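Thermosome subunit (Methanococcoides burtonii, PDB 3AQ1) probably uses ATP binding and hydrolysis to help unfolded proteins fold, as a group II chaperonin of the TCP-1 family. Local coordinates at residues E154-G159 and L326-T331; G169-K174 and M311-G316; L148-I153 and S320-V325. All blocks are in the same frame, centred on the assembly; numbering follows the deposited sequence.

Interaction 1: E154-G159 and L326-T331; sequences EKRAGG and LLHGGT
Arg156 and His328 set the character of this contact: the two side chains run side by side in the same direction, and CB of the arginine sits over one face of the imidazole. The CH-pi distance from Arg156 CB to the centroid of the His328 ring is 3.7 Å. The histidine's CG lies beside its own backbone N (chi1 -73°), which brings the ring up against the neighbouring strand. Bends at chi2 and chi3 of the arginine swing its guanidinium off the ring toward Met311 of strand 310-317, the two planes 85° apart, and Arg156 NE stays 4.9 Å from His328 NE2. At the ring edge, near its plane, lies the carbonyl oxygen of Gly158. Further back, Arg156 CG flanks Leu326 CB at 4.1 Å. Leu326 then turns its CD2 branch across the stem of Glu154, 3.8 Å from Glu154 CB. The glutamate swings opposite its own amide nitrogen (chi1 178°), and a bend at chi2 turns the carboxylate off the sheet toward Asp173, with a long, weak ion pair to Lys152.

The backbones form a parallel pair in the three-stranded sheet that belongs to the intermediate domain of this family. Leu327 is gripped from both ends: Leu327 N donates to Glu154 O at 3.0 Å, and Arg156 N donates to Leu327 O at 2.7 Å. Beyond this the pairing slackens; the bond from Gly158 N to Gly329 O is weak.

The opposite face of the strands carries Lys155 and Leu327. Leu327 packs on Leu338 and Leu342 of helix 332-355, and Lys155 lies over Val335 of the same helix. That helix starts directly after this segment, where Thr331 is the N-cap and its OG1 takes the backbone N of Val334.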
loop_
_atom_site.group_PDB
_atom_site.type_symbol
_atom_site.label_atom_id
_atom_site.label_comp_id
_atom_site.label_asym_id
_atom_site.label_seq_id
_atom_site.Cartn_x
_atom_site.Cartn_y
_atom_site.Cartn_z
ATOM N N GLU A 154 7.910 13.767 -0.096
ATOM C CA GLU A 154 8.062 15.177 0.233
ATOM C C GLU A 154 8.009 15.898 -1.103
ATOM O O GLU A 154 8.869 15.695 -1.968
ATOM C CB GLU A 154 9.400 15.436 0.938
ATOM C CG GLU A 154 9.663 16.894 1.263
ATOM C CD GLU A 154 8.840 17.359 2.444
ATOM O OE1 GLU A 154 8.492 16.488 3.270
ATOM O OE2 GLU A 154 8.532 18.574 2.537
ATOM N N LYS A 155 6.979 16.708 -1.301
ATOM C CA LYS A 155 6.786 17.287 -2.622
ATOM C C LYS A 155 7.517 18.611 -2.793
ATOM O O LYS A 155 7.337 19.550 -2.020
ATOM C CB LYS A 155 5.295 17.371 -2.998
ATOM C CG LYS A 155 4.417 18.070 -1.999
ATOM C CD LYS A 155 3.011 17.482 -1.973
ATOM C CE LYS A 155 2.166 18.238 -0.951
ATOM N NZ LYS A 155 0.867 17.571 -0.692
ATOM N N ARG A 156 8.375 18.648 -3.802
ATOM C CA ARG A 156 9.113 19.847 -4.147
ATOM C C ARG A 156 8.571 20.479 -5.452
ATOM O O ARG A 156 8.839 19.995 -6.559
ATOM C CB ARG A 156 10.592 19.500 -4.296
ATOM C CG ARG A 156 11.180 18.735 -3.126
ATOM C CD ARG A 156 12.502 19.357 -2.673
ATOM N NE ARG A 156 12.313 20.695 -2.113
ATOM C CZ ARG A 156 11.436 20.988 -1.153
ATOM N NH1 ARG A 156 10.654 20.042 -0.639
ATOM N NH2 ARG A 156 11.337 22.230 -0.705
ATOM N N ALA A 157 7.799 21.555 -5.325
ATOM C CA ALA A 157 7.249 22.210 -6.505
ATOM C C ALA A 157 8.371 22.764 -7.380
ATOM O O ALA A 157 9.336 23.333 -6.869
ATOM C CB ALA A 157 6.293 23.310 -6.100
ATOM N N GLY A 158 8.250 22.583 -8.694
ATOM C CA GLY A 158 9.228 23.104 -9.635
ATOM C C GLY A 158 10.068 22.049 -10.339
ATOM O O GLY A 158 10.458 21.051 -9.728
ATOM N N GLY A 159 10.351 22.275 -11.625
ATOM C CA GLY A 159 11.142 21.358 -12.430
ATOM C C GLY A 159 10.313 20.272 -13.089
ATOM O O GLY A 159 9.121 20.446 -13.337
ATOM N N LEU A 326 11.948 12.846 -2.923
ATOM C CA LEU A 326 11.706 14.251 -3.201
ATOM C C LEU A 326 11.051 14.326 -4.576
ATOM O O LEU A 326 11.725 14.218 -5.602
ATOM C CB LEU A 326 13.004 15.050 -3.182
ATOM C CG LEU A 326 13.760 15.006 -1.863
ATOM C CD1 LEU A 326 15.007 15.849 -1.951
ATOM C CD2 LEU A 326 12.855 15.492 -0.749
ATOM N N LEU A 327 9.731 14.486 -4.588
ATOM C CA LEU A 327 8.949 14.495 -5.825
ATOM C C LEU A 327 8.884 15.882 -6.459
ATOM O O LEU A 327 8.429 16.836 -5.822
ATOM C CB LEU A 327 7.530 14.003 -5.541
ATOM C CG LEU A 327 6.565 13.850 -6.715
ATOM C CD1 LEU A 327 7.148 12.900 -7.741
ATOM C CD2 LEU A 327 5.224 13.341 -6.206
ATOM N N HIS A 328 9.337 15.988 -7.708
ATOM C CA HIS A 328 9.256 17.247 -8.459
ATOM C C HIS A 328 8.183 17.246 -9.562
ATOM O O HIS A 328 7.917 16.221 -10.190
ATOM C CB HIS A 328 10.611 17.591 -9.074
ATOM C CG HIS A 328 11.625 18.058 -8.080
ATOM N ND1 HIS A 328 12.513 17.203 -7.468
ATOM C CD2 HIS A 328 11.887 19.291 -7.585
ATOM C CE1 HIS A 328 13.278 17.890 -6.634
ATOM N NE2 HIS A 328 12.915 19.157 -6.684
ATOM N N GLY A 329 7.577 18.410 -9.786
ATOM C CA GLY A 329 6.608 18.609 -10.853
ATOM C C GLY A 329 6.720 20.022 -11.403
ATOM O O GLY A 329 7.420 20.847 -10.820
ATOM N N GLY A 330 6.041 20.313 -12.513
ATOM C CA GLY A 330 6.126 21.641 -13.098
ATOM C C GLY A 330 5.709 22.745 -12.138
ATOM O O GLY A 330 6.389 23.770 -12.012
ATOM N N THR A 331 4.587 22.526 -11.451
ATOM C CA THR A 331 3.963 23.549 -10.606
ATOM C C THR A 331 3.553 23.011 -9.239
ATOM O O THR A 331 3.605 21.814 -8.987
ATOM C CB THR A 331 2.661 24.085 -11.251
ATOM O OG1 THR A 331 1.615 23.111 -11.109
ATOM C CG2 THR A 331 2.868 24.381 -12.724
#

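Interaction 2: G169-K174 and M311-G316; sequences GLVIDK and MTYVTG
Val171 meets Tyr313 and Met311 with its two methyls. CG2 lies over a face of the phenol ring, Val171 CG2 being 4.0 Å from the Tyr313 centroid in a CH-pi contact. CG1, anti to the backbone N (chi1 176°), takes the other direction and rests 3.9 Å from Met311 CE; these two side chains cross at about a right angle. The sulfur end of Met311 slants across the carboxylate of Asp173, its CG and SD on the OD1 side.

On the other face, Thr312 ties down the chain just beyond strand 169-172. Its OG1 lies beside the backbone N (chi1 -67°) and donates to Lys174 O at 2.8 Å, coming from above the carbonyl plane, while Tyr262 OH hydrogen-bonds to the same hydroxyl.

Behind the side chains runs a regular antiparallel ladder. Leu170 and Val314 form one hydrogen-bonded pair, Ile172 and Thr312 another, and Val171 faces Tyr313 in the non-hydrogen-bonded site between. Thr312 N reaches Ile172 O at 2.8 Å, and that oxygen is shared with Lys174 N through an inverse gamma turn centred on Asp173. Gly169 and Thr315 make a further non-hydrogen-bonded pair, 4.3 Å from CA to CA, close because Val314 O and Thr315 CA occupy the room a side chain on Gly169 would need.

Further out, Leu170 packs on helix 269-279 at Leu275 and Val278, and Val171 N hydrogen-bonds to Thr324 OG1, tying the ladder to the neighbouring sheet. Strand 310-317 continues the pairing into strand 300-305. Such an antiparallel pair, made where the chain enters and leaves, is consistent with the base of a chaperonin apical domain.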
loop_
_atom_site.group_PDB
_atom_site.type_symbol
_atom_site.label_atom_id
_atom_site.label_comp_id
_atom_site.label_asym_id
_atom_site.label_seq_id
_atom_site.Cartn_x
_atom_site.Cartn_y
_atom_site.Cartn_z
ATOM N N GLY A 169 17.435 7.717 3.215
ATOM C CA GLY A 169 17.312 8.177 4.575
ATOM C C GLY A 169 15.954 8.827 4.762
ATOM O O GLY A 169 14.944 8.279 4.339
ATOM N N LEU A 170 15.941 10.014 5.364
ATOM C CA LEU A 170 14.719 10.723 5.726
ATOM C C LEU A 170 14.958 12.217 5.608
ATOM O O LEU A 170 15.885 12.728 6.207
ATOM C CB LEU A 170 14.337 10.385 7.169
ATOM C CG LEU A 170 13.071 11.030 7.708
ATOM C CD1 LEU A 170 11.887 10.512 6.936
ATOM C CD2 LEU A 170 12.897 10.751 9.192
ATOM N N VAL A 171 14.121 12.916 4.845
ATOM C CA VAL A 171 14.253 14.364 4.662
ATOM C C VAL A 171 13.136 15.141 5.380
ATOM O O VAL A 171 11.979 14.821 5.227
ATOM C CB VAL A 171 14.258 14.727 3.167
ATOM C CG1 VAL A 171 14.289 16.228 3.001
ATOM C CG2 VAL A 171 15.455 14.080 2.461
ATOM N N ILE A 172 13.494 16.140 6.180
ATOM C CA ILE A 172 12.535 16.896 6.993
ATOM C C ILE A 172 12.571 18.329 6.529
ATOM O O ILE A 172 13.634 18.946 6.515
ATOM C CB ILE A 172 12.939 16.960 8.505
ATOM C CG1 ILE A 172 13.175 15.580 9.083
ATOM C CG2 ILE A 172 11.887 17.697 9.335
ATOM C CD1 ILE A 172 12.038 14.664 8.849
ATOM N N ASP A 173 11.420 18.875 6.156
ATOM C CA ASP A 173 11.359 20.268 5.731
ATOM C C ASP A 173 11.423 21.212 6.936
ATOM O O ASP A 173 10.437 21.862 7.285
ATOM C CB ASP A 173 10.097 20.526 4.927
ATOM C CG ASP A 173 10.131 21.848 4.224
ATOM O OD1 ASP A 173 11.253 22.346 4.014
ATOM O OD2 ASP A 173 9.052 22.383 3.883
ATOM N N LYS A 174 12.592 21.265 7.566
ATOM C CA LYS A 174 12.837 22.107 8.733
ATOM C C LYS A 174 14.305 22.498 8.744
ATOM O O LYS A 174 15.156 21.764 8.245
ATOM C CB LYS A 174 12.462 21.370 10.017
ATOM C CG LYS A 174 11.107 21.788 10.589
ATOM C CD LYS A 174 11.180 23.183 11.198
ATOM C CE LYS A 174 9.840 23.629 11.721
ATOM N NZ LYS A 174 8.948 24.009 10.584
ATOM N N MET A 311 16.562 22.474 4.069
ATOM C CA MET A 311 15.967 21.262 4.635
ATOM C C MET A 311 16.947 20.402 5.462
ATOM O O MET A 311 18.167 20.507 5.317
ATOM C CB MET A 311 15.318 20.435 3.523
ATOM C CG MET A 311 13.985 21.013 3.036
ATOM S SD MET A 311 12.922 19.840 2.156
ATOM C CE MET A 311 13.984 19.376 0.786
ATOM N N THR A 312 16.414 19.543 6.325
ATOM C CA THR A 312 17.272 18.676 7.135
ATOM C C THR A 312 17.330 17.228 6.644
ATOM O O THR A 312 16.349 16.506 6.741
ATOM C CB THR A 312 16.851 18.682 8.597
ATOM O OG1 THR A 312 17.089 19.977 9.151
ATOM C CG2 THR A 312 17.669 17.679 9.374
ATOM N N TYR A 313 18.483 16.817 6.115
ATOM C CA TYR A 313 18.699 15.440 5.652
ATOM C C TYR A 313 19.278 14.513 6.758
ATOM O O TYR A 313 20.298 14.818 7.370
ATOM C CB TYR A 313 19.636 15.427 4.439
ATOM C CG TYR A 313 19.076 16.024 3.165
ATOM C CD1 TYR A 313 18.867 15.233 2.036
ATOM C CD2 TYR A 313 18.776 17.379 3.074
ATOM C CE1 TYR A 313 18.366 15.770 0.873
ATOM C CE2 TYR A 313 18.265 17.925 1.903
ATOM C CZ TYR A 313 18.070 17.118 0.812
ATOM O OH TYR A 313 17.569 17.658 -0.348
ATOM N N VAL A 314 18.617 13.388 6.999
ATOM C CA VAL A 314 19.087 12.377 7.940
ATOM C C VAL A 314 19.382 11.078 7.177
ATOM O O VAL A 314 18.494 10.287 6.937
ATOM C CB VAL A 314 18.026 12.112 9.021
ATOM C CG1 VAL A 314 18.526 11.121 10.020
ATOM C CG2 VAL A 314 17.652 13.406 9.709
ATOM N N THR A 315 20.636 10.878 6.781
ATOM C CA THR A 315 21.030 9.725 5.971
ATOM C C THR A 315 21.922 8.732 6.732
ATOM O O THR A 315 22.413 9.015 7.825
ATOM C CB THR A 315 21.789 10.165 4.711
ATOM O OG1 THR A 315 22.969 10.871 5.091
ATOM C CG2 THR A 315 20.948 11.087 3.888
ATOM N N GLY A 316 22.137 7.568 6.134
ATOM C CA GLY A 316 22.925 6.519 6.759
ATOM C C GLY A 316 22.322 5.982 8.037
ATOM O O GLY A 316 23.050 5.506 8.888
#

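Interaction 3: L148-I153 and S320-V325; sequences LENIKI and SKAVTV
Backbone bonds carry most of this contact, starting where Asn150 closes its helix against Ala322 and Val323. Val323 N donates to Asn150 O at 2.8 Å; Lys152 N to Val323 O and Val325 N to Lys152 O follow as the next rungs. CA-H groups of Ala322 and Thr324 supplement them, directed at Asn150 O and Lys152 O.

Apolar contact follows on the face shared by Ile151, Ile153, Val323 and Val325. Ile151 and Val323 run abreast, with Ile151 CG1 at 3.8 Å from Val323 CG2. The CG2 branch of Ile151 touches Val325 CG2 at 4.2 Å. This face is roofed by helix 332-355, Leu346 over Ile151 and Leu342 over Ile153, giving the layered sheet-and-helix arrangement expected of the chaperonin intermediate domain. The ladder starts on the last residue of helix 147-150, Asn150, and the strand proper at Ile151.

Polar side chains gather at the other face. Lys152 sets out on the far side of CB from its own amide nitrogen (chi1 167°) and stays extended, which takes NZ well beyond the sheet to a salt bridge with Asp271 and a hydrogen bond to Val171 O. Beside it, Thr324 CG2 lies 3.4 Å from Lys152 O, while the threonine hydroxyl is bonded to strand 169-172. At the margin, the Asn150 side chain slants over that of Lys321, Asn150 ND2 lying 3.9 Å from Lys321 CB, and OD1 lies against the backbone N and CA of Ala322, too badly angled for a hydrogen bond.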
loop_
_atom_site.group_PDB
_atom_site.type_symbol
_atom_site.label_atom_id
_atom_site.label_comp_id
_atom_site.label_asym_id
_atom_site.label_seq_id
_atom_site.Cartn_x
_atom_site.Cartn_y
_atom_site.Cartn_z
ATOM N N LEU A 148 3.960 2.341 4.077
ATOM C CA LEU A 148 3.573 3.355 5.059
ATOM C C LEU A 148 4.751 3.953 5.844
ATOM O O LEU A 148 4.815 5.164 6.039
ATOM C CB LEU A 148 2.525 2.794 6.033
ATOM C CG LEU A 148 1.282 2.164 5.391
ATOM C CD1 LEU A 148 0.439 1.413 6.419
ATOM C CD2 LEU A 148 0.434 3.202 4.640
ATOM N N GLU A 149 5.671 3.101 6.287
ATOM C CA GLU A 149 6.771 3.509 7.163
ATOM C C GLU A 149 8.104 3.725 6.432
ATOM O O GLU A 149 8.913 4.569 6.818
ATOM C CB GLU A 149 6.990 2.461 8.260
ATOM C CG GLU A 149 5.811 2.245 9.201
ATOM C CD GLU A 149 6.092 1.187 10.261
ATOM O OE1 GLU A 149 7.255 0.749 10.391
ATOM O OE2 GLU A 149 5.145 0.791 10.967
ATOM N N ASN A 150 8.338 2.938 5.393
ATOM C CA ASN A 150 9.594 2.995 4.668
ATOM C C ASN A 150 9.643 3.979 3.498
ATOM O O ASN A 150 10.709 4.223 2.947
ATOM C CB ASN A 150 9.984 1.597 4.198
ATOM C CG ASN A 150 10.592 0.763 5.310
ATOM O OD1 ASN A 150 11.188 1.302 6.239
ATOM N ND2 ASN A 150 10.449 -0.553 5.215
ATOM N N ILE A 151 8.504 4.540 3.099
ATOM C CA ILE A 151 8.542 5.600 2.100
ATOM C C ILE A 151 7.852 6.878 2.552
ATOM O O ILE A 151 6.711 6.870 2.967
ATOM C CB ILE A 151 8.019 5.130 0.741
ATOM C CG1 ILE A 151 8.925 4.013 0.218
ATOM C CG2 ILE A 151 7.972 6.289 -0.245
ATOM C CD1 ILE A 151 8.571 3.506 -1.145
ATOM N N LYS A 152 8.580 7.980 2.494
ATOM C CA LYS A 152 7.996 9.282 2.743
ATOM C C LYS A 152 8.043 10.096 1.452
ATOM O O LYS A 152 9.068 10.150 0.776
ATOM C CB LYS A 152 8.744 10.027 3.851
ATOM C CG LYS A 152 8.351 11.494 3.906
ATOM C CD LYS A 152 9.168 12.303 4.884
ATOM C CE LYS A 152 8.866 13.774 4.689
ATOM N NZ LYS A 152 9.130 14.559 5.916
ATOM N N ILE A 153 6.928 10.721 1.102
ATOM C CA ILE A 153 6.919 11.586 -0.061
ATOM C C ILE A 153 6.941 13.020 0.403
ATOM O O ILE A 153 6.138 13.429 1.222
ATOM C CB ILE A 153 5.701 11.343 -0.966
ATOM C CG1 ILE A 153 5.561 9.848 -1.268
ATOM C CG2 ILE A 153 5.879 12.087 -2.242
ATOM C CD1 ILE A 153 4.585 9.516 -2.389
ATOM N N SER A 320 17.535 1.387 8.508
ATOM C CA SER A 320 16.770 2.009 7.452
ATOM C C SER A 320 16.752 1.177 6.182
ATOM O O SER A 320 17.778 0.973 5.528
ATOM C CB SER A 320 17.286 3.421 7.145
ATOM O OG SER A 320 18.435 3.393 6.313
ATOM N N LYS A 321 15.571 0.678 5.858
ATOM C CA LYS A 321 15.263 0.353 4.483
ATOM C C LYS A 321 14.645 1.630 3.897
ATOM O O LYS A 321 14.696 1.871 2.685
ATOM C CB LYS A 321 14.296 -0.829 4.408
ATOM C CG LYS A 321 14.984 -2.180 4.314
ATOM C CD LYS A 321 15.870 -2.245 3.083
ATOM C CE LYS A 321 16.413 -3.646 2.872
ATOM N NZ LYS A 321 17.252 -3.717 1.646
ATOM N N ALA A 322 14.117 2.452 4.805
ATOM C CA ALA A 322 13.448 3.714 4.508
ATOM C C ALA A 322 14.116 4.651 3.497
ATOM O O ALA A 322 15.337 4.764 3.419
ATOM C CB ALA A 322 13.173 4.459 5.807
ATOM N N VAL A 323 13.278 5.334 2.736
ATOM C CA VAL A 323 13.704 6.285 1.719
ATOM C C VAL A 323 12.699 7.425 1.638
ATOM O O VAL A 323 11.539 7.282 1.984
ATOM C CB VAL A 323 13.761 5.652 0.310
ATOM C CG1 VAL A 323 14.344 4.271 0.362
ATOM C CG2 VAL A 323 12.391 5.592 -0.283
ATOM N N THR A 324 13.156 8.566 1.173
ATOM C CA THR A 324 12.266 9.678 0.942
ATOM C C THR A 324 12.363 9.986 -0.524
ATOM O O THR A 324 13.459 10.087 -1.060
ATOM C CB THR A 324 12.713 10.913 1.734
ATOM O OG1 THR A 324 12.661 10.612 3.130
ATOM C CG2 THR A 324 11.812 12.098 1.446
ATOM N N VAL A 325 11.213 10.095 -1.173
ATOM C CA VAL A 325 11.140 10.581 -2.537
ATOM C C VAL A 325 10.955 12.087 -2.474
ATOM O O VAL A 325 9.922 12.557 -1.999
ATOM C CB VAL A 325 9.908 10.023 -3.280
ATOM C CG1 VAL A 325 9.875 10.567 -4.684
ATOM C CG2 VAL A 325 9.893 8.499 -3.296
#

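How the interactions relate
Interactions 1 and 3 share one parallel pairing between strands 151-157 and 323-329, interaction 3 holding its beginning and interaction 1 its end on both strands, their centres about 17 Å apart; Glu154 N probably hydrogen-bonds to Val325 O where they meet. Interaction 2 lies between these two strands in sequence and pairs 169-172 with 310-317, about 16 Å from interaction 1 and 11 Å from interaction 3, centre to centre. The chain thus leaves the three-stranded mixed sheet, enters the larger one, and returns after strand 310-317. Tyr313 OH against Leu326 CD1 and Arg156 against Met311 help close the seam. The set probably marks the junction of intermediate and apical domains in this open-state monomer.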